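PDB 6RYO: lipoprotein signal peptidase from Staphylococcus aureus, which removes signal peptides from bacterial membrane prolipoproteins, cutting just ahead of the diacylglyceryl-modified cysteine as an aspartic endopeptidase of the membrane. Local coordinates for residues V103-K108 against V118-L123; F131-R134 against E139-D142. All coordinates share one frame; numbering follows the deposited sequence.

Helix 114-137 takes part in both contacts. Near its start, residues 118-123 lie against the end of helix 87-108 (contact 1); near its end, residues 131-134 lie against strand 140-146, which follows directly in the chain (contact 2). The two centres are about 22 Å apart, on opposite sides of the chain's centre, and the nearest atoms are about 9 Å from each other. Contact 1 is away from the annotated sites and has a monoolein against Phe106 at its side. Contact 2 holds Asp142, predicted to be catalytic, and its Val140 side chain comes within about 5 Å of that of Asp160, the other predicted active-site aspartate; a bound peptide reaches Arg134, Val140 and Asp142.

Contact 1: V103-K108 against V118-L123. With OLC ((2R)-2,3-dihydroxypropyl (9Z)-octadec-9-enoate), chain E; OLC ((2R)-2,3-dihydroxypropyl (9Z)-octadec-9-enoate), chain C.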
loop_
_atom_site.group_PDB
_atom_site.type_symbol
_atom_site.label_atom_id
_atom_site.label_comp_id
_atom_site.label_asym_id
_atom_site.label_seq_id
_atom_site.Cartn_x
_atom_site.Cartn_y
_atom_site.Cartn_z
ATOM N N VAL A 103 1.882 -7.417 12.870
ATOM C CA VAL A 103 0.971 -8.161 13.737
ATOM C C VAL A 103 1.484 -8.155 15.171
ATOM O O VAL A 103 0.723 -7.951 16.124
ATOM C CB VAL A 103 0.781 -9.595 13.210
ATOM C CG1 VAL A 103 -0.074 -10.413 14.170
ATOM C CG2 VAL A 103 0.156 -9.568 11.827
ATOM N N TYR A 104 2.790 -8.378 15.342
ATOM C CA TYR A 104 3.373 -8.377 16.678
ATOM C C TYR A 104 3.351 -6.982 17.293
ATOM O O TYR A 104 3.105 -6.831 18.494
ATOM C CB TYR A 104 4.797 -8.921 16.618
ATOM C CG TYR A 104 5.404 -9.168 17.973
ATOM C CD1 TYR A 104 5.144 -10.342 18.665
ATOM C CD2 TYR A 104 6.236 -8.228 18.561
ATOM C CE1 TYR A 104 5.696 -10.572 19.904
ATOM C CE2 TYR A 104 6.791 -8.449 19.798
ATOM C CZ TYR A 104 6.518 -9.621 20.464
ATOM O OH TYR A 104 7.072 -9.841 21.698
ATOM N N PHE A 105 3.625 -5.952 16.488
ATOM C CA PHE A 105 3.448 -4.574 16.941
ATOM C C PHE A 105 2.005 -4.337 17.373
ATOM O O PHE A 105 1.747 -3.735 18.422
ATOM C CB PHE A 105 3.854 -3.613 15.817
ATOM C CG PHE A 105 4.115 -2.194 16.264
ATOM C CD1 PHE A 105 3.857 -1.786 17.561
ATOM C CD2 PHE A 105 4.620 -1.266 15.368
ATOM C CE1 PHE A 105 4.096 -0.485 17.956
ATOM C CE2 PHE A 105 4.861 0.038 15.756
ATOM C CZ PHE A 105 4.599 0.428 17.054
ATOM N N PHE A 106 1.052 -4.815 16.569
ATOM C CA PHE A 106 -0.367 -4.673 16.886
ATOM C C PHE A 106 -0.695 -5.235 18.265
ATOM O O PHE A 106 -1.491 -4.653 19.010
ATOM C CB PHE A 106 -1.194 -5.376 15.807
ATOM C CG PHE A 106 -2.666 -5.077 15.861
ATOM C CD1 PHE A 106 -3.498 -5.751 16.741
ATOM C CD2 PHE A 106 -3.223 -4.142 15.008
ATOM C CE1 PHE A 106 -4.853 -5.482 16.779
ATOM C CE2 PHE A 106 -4.574 -3.872 15.037
ATOM C CZ PHE A 106 -5.392 -4.540 15.926
ATOM N N ILE A 107 -0.089 -6.367 18.623
ATOM C CA ILE A 107 -0.452 -7.044 19.862
ATOM C C ILE A 107 0.235 -6.403 21.067
ATOM O O ILE A 107 -0.387 -6.220 22.121
ATOM C CB ILE A 107 -0.132 -8.547 19.750
ATOM C CG1 ILE A 107 -0.924 -9.174 18.601
ATOM C CG2 ILE A 107 -0.447 -9.257 21.053
ATOM C CD1 ILE A 107 -0.624 -10.644 18.373
ATOM N N LYS A 108 1.511 -6.037 20.931
ATOM C CA LYS A 108 2.338 -5.661 22.076
ATOM C C LYS A 108 2.166 -4.203 22.499
ATOM O O LYS A 108 2.006 -3.919 23.691
ATOM C CB LYS A 108 3.812 -5.944 21.762
ATOM C CG LYS A 108 4.200 -7.413 21.863
ATOM C CD LYS A 108 4.091 -7.915 23.294
ATOM C CE LYS A 108 4.420 -9.396 23.395
ATOM N NZ LYS A 108 4.321 -9.890 24.797
ATOM N N VAL A 118 -5.545 1.255 13.642
ATOM C CA VAL A 118 -5.960 1.638 12.293
ATOM C C VAL A 118 -4.738 1.874 11.413
ATOM O O VAL A 118 -4.693 1.454 10.250
ATOM C CB VAL A 118 -6.868 2.881 12.341
ATOM C CG1 VAL A 118 -7.090 3.442 10.940
ATOM C CG2 VAL A 118 -8.199 2.542 12.996
ATOM N N ALA A 119 -3.730 2.562 11.958
ATOM C CA ALA A 119 -2.521 2.852 11.194
ATOM C C ALA A 119 -1.793 1.572 10.804
ATOM O O ALA A 119 -1.359 1.415 9.657
ATOM C CB ALA A 119 -1.607 3.775 11.998
ATOM N N ILE A 120 -1.640 0.647 11.756
ATOM C CA ILE A 120 -1.007 -0.636 11.459
ATOM C C ILE A 120 -1.793 -1.382 10.387
ATOM O O ILE A 120 -1.212 -2.008 9.492
ATOM C CB ILE A 120 -0.864 -1.470 12.747
ATOM C CG1 ILE A 120 0.047 -0.756 13.748
ATOM C CG2 ILE A 120 -0.328 -2.855 12.434
ATOM C CD1 ILE A 120 0.163 -1.463 15.078
ATOM N N SER A 121 -3.126 -1.321 10.456
ATOM C CA SER A 121 -3.957 -1.942 9.429
ATOM C C SER A 121 -3.687 -1.332 8.060
ATOM O O SER A 121 -3.565 -2.051 7.059
ATOM C CB SER A 121 -5.434 -1.804 9.798
ATOM O OG SER A 121 -5.686 -2.355 11.077
ATOM N N LEU A 122 -3.611 0.000 7.995
ATOM C CA LEU A 122 -3.280 0.663 6.738
ATOM C C LEU A 122 -1.902 0.245 6.243
ATOM O O LEU A 122 -1.694 0.067 5.035
ATOM C CB LEU A 122 -3.354 2.179 6.906
ATOM C CG LEU A 122 -4.749 2.747 7.171
ATOM C CD1 LEU A 122 -4.702 4.264 7.279
ATOM C CD2 LEU A 122 -5.710 2.310 6.074
ATOM N N LEU A 123 -0.943 0.098 7.161
ATOM C CA LEU A 123 0.370 -0.413 6.780
ATOM C C LEU A 123 0.288 -1.874 6.354
ATOM O O LEU A 123 0.905 -2.273 5.359
ATOM C CB LEU A 123 1.355 -0.249 7.937
ATOM C CG LEU A 123 1.639 1.166 8.449
ATOM C CD1 LEU A 123 2.502 1.120 9.703
ATOM C CD2 LEU A 123 2.309 1.995 7.376
HETATM C C10 OLC E . -9.906 -10.290 0.236
HETATM C C9 OLC E . -8.977 -9.911 1.088
HETATM C C11 OLC E . -11.062 -11.171 0.707
HETATM C C8 OLC E . -9.054 -10.354 2.547
HETATM C C24 OLC E . -4.050 -7.109 13.305
HETATM C C12 OLC E . -11.962 -11.491 -0.483
HETATM C C7 OLC E . -7.698 -10.127 3.212
HETATM C C6 OLC E . -7.595 -8.677 3.678
HETATM C C5 OLC E . -6.643 -8.608 4.868
HETATM C C4 OLC E . -7.229 -9.416 6.025
HETATM C C3 OLC E . -6.143 -9.699 7.060
HETATM C C2 OLC E . -5.513 -8.383 7.510
HETATM C C21 OLC E . -3.995 -7.657 10.884
HETATM C C1 OLC E . -4.963 -8.527 8.927
HETATM C C22 OLC E . -4.435 -6.619 11.911
HETATM O O19 OLC E . -4.860 -9.602 9.418
HETATM O O25 OLC E . -4.812 -8.240 13.624
HETATM O O23 OLC E . -3.796 -5.404 11.642
HETATM O O20 OLC E . -4.593 -7.383 9.649
HETATM C C18 OLC C . -6.736 7.167 -4.134
HETATM C C10 OLC C . -6.914 4.676 3.624
HETATM C C9 OLC C . -7.725 5.001 4.610
HETATM C C17 OLC C . -5.863 6.923 -2.907
HETATM C C11 OLC C . -7.361 3.685 2.551
HETATM C C8 OLC C . -9.124 4.392 4.697
HETATM C C24 OLC C . -14.022 6.520 15.401
HETATM C C16 OLC C . -6.652 7.308 -1.659
HETATM C C12 OLC C . -6.468 3.832 1.321
HETATM C C7 OLC C . -10.016 5.259 5.586
HETATM C C15 OLC C . -7.684 6.221 -1.378
HETATM C C13 OLC C . -6.740 5.187 0.675
HETATM C C6 OLC C . -9.557 5.171 7.041
HETATM C C14 OLC C . -6.977 4.990 -0.819
HETATM C C5 OLC C . -10.384 4.125 7.785
HETATM C C4 OLC C . -11.573 4.792 8.476
HETATM C C3 OLC C . -11.373 4.743 9.990
HETATM C C2 OLC C . -12.645 4.223 10.658
HETATM C C21 OLC C . -14.162 5.292 13.235
HETATM C C1 OLC C . -12.430 4.146 12.167
HETATM C C22 OLC C . -14.676 5.349 14.671
HETATM O O19 OLC C . -11.331 4.156 12.610
HETATM O O25 OLC C . -14.138 6.323 16.782
HETATM O O23 OLC C . -16.067 5.510 14.666
HETATM O O20 OLC C . -13.528 4.064 13.030
#
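Ile120 sends CG1 away from its carbonyl carbon (chi1 -63°) and continues extended to CD1, so the end of the chain reaches the backbone of helix 87-108 between two phenylalanines. Phe105 and Phe106 both carry CG opposite their backbone N (chi1 -168° in Phe106), and their rings leave the helix in different directions. CD1 of Ile120 packs 3.7 Å from CA of Phe106. The same methyl lies over one face of the Phe105 ring, displaced toward its rim, with CD1 4.2 Å from CG of Phe105. The second branch of Ile120 meets the other phenylalanine differently: CG2 sits at the edge of the Phe106 ring, near its plane, 4.1 Å from CD2. One isoleucine thus serves a face with one methyl and an edge with the other.

A monoolein (chain E) covers a face of Phe106, its C24 centred over the ring and 3.5 Å from CD2 of Phe106. Beyond CE2 of the same ring lies Ser121, whose OG is 4.4 Å away, hydrogen-bonded to Gln117 O one turn earlier and weakly to Ser34 O of helix 31-55; O23 of the lipid lies nearby. On a different side of helix 114-137, Leu122 and Val118 touch a second monoolein (chain C), with CD2 of Leu122 3.6 Å from its C10. No hydrogen bond links the two segments, whose axes come within 10.1 Å at an angle of 174°. This is the packing of two nearly antiparallel, consecutive transmembrane helices joined by a short connection, a helical hairpin with a monoolein head group against one phenylalanine.

Contact 2: F131-R134 against E139-D142; sequences FIDR and EVVD
Asp133 and Val141 meet with their side chains at about a right angle, the carboxylate coming up against the start of strand 140-146. OD2 of Asp133 accepts the backbone N-H of Val141 at 3.2 Å, almost straight at 173°. The N-H arrives on the anti side of OD2, 27° out of the carboxylate plane, and CB of Val141 lies 3.8 Å from the same oxygen. CG of Asp133 points away from the carbonyl carbon (chi1 -75°), which carries the carboxylate across to the strand, while CB packs 3.9 Å from CA of Val140. The other oxygen, OD1, forms a salt bridge with Lys49 and a hydrogen bond with Gln46. With both oxygens of this buried group engaged, its rotation is probably restrained, and the nearby lysine probably favours its charged form.

Arg134 crosses Val140 obliquely. CG2 of Val140 lies 3.7 Å from CG of Arg134 and also over one face of the guanidinium, offset toward the rim. The methyl therefore lines both the root and the head of the arginine, whose chain is extended from CG to NE. NH2 of Arg134 makes a weak hydrogen bond to the backbone of the bound peptide, and OD1 of Asp142, in the predicted active site, is hydrogen-bonded to a polar side chain of that peptide.

Helix 114-137 thus abuts the strand that follows it: Val140 and Asp142 bond through their backbones to strand 69-76, helix 31-55 supplies Gln46 and Lys49, and Met88 and Phe91 of helix 87-108 touch Arg134.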
loop_
_atom_site.group_PDB
_atom_site.type_symbol
_atom_site.label_atom_id
_atom_site.label_comp_id
_atom_site.label_asym_id
_atom_site.label_seq_id
_atom_site.Cartn_x
_atom_site.Cartn_y
_atom_site.Cartn_z
ATOM N N PHE A 131 1.971 -7.300 -2.121
ATOM C CA PHE A 131 2.509 -8.648 -1.966
ATOM C C PHE A 131 1.813 -9.634 -2.895
ATOM O O PHE A 131 2.458 -10.525 -3.461
ATOM C CB PHE A 131 2.379 -9.091 -0.507
ATOM C CG PHE A 131 2.852 -10.495 -0.248
ATOM C CD1 PHE A 131 4.205 -10.780 -0.149
ATOM C CD2 PHE A 131 1.942 -11.527 -0.087
ATOM C CE1 PHE A 131 4.640 -12.072 0.095
ATOM C CE2 PHE A 131 2.371 -12.818 0.158
ATOM C CZ PHE A 131 3.721 -13.092 0.251
ATOM N N ILE A 132 0.497 -9.489 -3.067
ATOM C CA ILE A 132 -0.246 -10.377 -3.955
ATOM C C ILE A 132 0.208 -10.190 -5.397
ATOM O O ILE A 132 0.321 -11.158 -6.160
ATOM C CB ILE A 132 -1.760 -10.136 -3.799
ATOM C CG1 ILE A 132 -2.185 -10.349 -2.346
ATOM C CG2 ILE A 132 -2.552 -11.048 -4.729
ATOM C CD1 ILE A 132 -3.616 -9.945 -2.059
ATOM N N ASP A 133 0.476 -8.943 -5.792
ATOM C CA ASP A 133 0.908 -8.674 -7.159
ATOM C C ASP A 133 2.232 -9.360 -7.470
ATOM O O ASP A 133 2.396 -9.952 -8.542
ATOM C CB ASP A 133 1.017 -7.166 -7.382
ATOM C CG ASP A 133 -0.336 -6.496 -7.529
ATOM O OD1 ASP A 133 -1.185 -6.652 -6.625
ATOM O OD2 ASP A 133 -0.549 -5.806 -8.549
ATOM N N ARG A 134 3.192 -9.292 -6.545
ATOM C CA ARG A 134 4.513 -9.852 -6.814
ATOM C C ARG A 134 4.495 -11.375 -6.771
ATOM O O ARG A 134 5.191 -12.029 -7.556
ATOM C CB ARG A 134 5.535 -9.303 -5.818
ATOM C CG ARG A 134 5.787 -7.809 -5.933
ATOM C CD ARG A 134 6.996 -7.397 -5.109
ATOM N NE ARG A 134 7.216 -5.954 -5.143
ATOM C CZ ARG A 134 6.759 -5.107 -4.228
ATOM N NH1 ARG A 134 6.056 -5.557 -3.197
ATOM N NH2 ARG A 134 7.006 -3.810 -4.342
ATOM N N GLU A 139 5.293 -8.711 -10.638
ATOM C CA GLU A 139 5.273 -7.282 -10.910
ATOM C C GLU A 139 4.214 -6.644 -10.024
ATOM O O GLU A 139 3.535 -7.324 -9.249
ATOM C CB GLU A 139 4.995 -6.996 -12.391
ATOM C CG GLU A 139 6.089 -7.446 -13.334
ATOM C CD GLU A 139 5.678 -7.352 -14.787
ATOM O OE1 GLU A 139 4.478 -7.137 -15.059
ATOM O OE2 GLU A 139 6.564 -7.495 -15.655
ATOM N N VAL A 140 4.075 -5.325 -10.134
ATOM C CA VAL A 140 3.067 -4.572 -9.400
ATOM C C VAL A 140 2.367 -3.639 -10.375
ATOM O O VAL A 140 3.029 -2.918 -11.131
ATOM C CB VAL A 140 3.681 -3.775 -8.232
ATOM C CG1 VAL A 140 2.640 -2.867 -7.602
ATOM C CG2 VAL A 140 4.254 -4.717 -7.186
ATOM N N VAL A 141 1.037 -3.650 -10.358
ATOM C CA VAL A 141 0.250 -2.785 -11.233
ATOM C C VAL A 141 0.226 -1.380 -10.646
ATOM O O VAL A 141 -0.229 -1.177 -9.515
ATOM C CB VAL A 141 -1.172 -3.330 -11.420
ATOM C CG1 VAL A 141 -2.057 -2.296 -12.119
ATOM C CG2 VAL A 141 -1.135 -4.622 -12.209
ATOM N N ASP A 142 0.719 -0.411 -11.410
ATOM C CA ASP A 142 0.699 0.993 -11.027
ATOM C C ASP A 142 -0.116 1.770 -12.050
ATOM O O ASP A 142 0.114 1.638 -13.257
ATOM C CB ASP A 142 2.114 1.560 -10.939
ATOM C CG ASP A 142 2.889 1.012 -9.762
ATOM O OD1 ASP A 142 2.262 0.669 -8.736
ATOM O OD2 ASP A 142 4.131 0.935 -9.858
#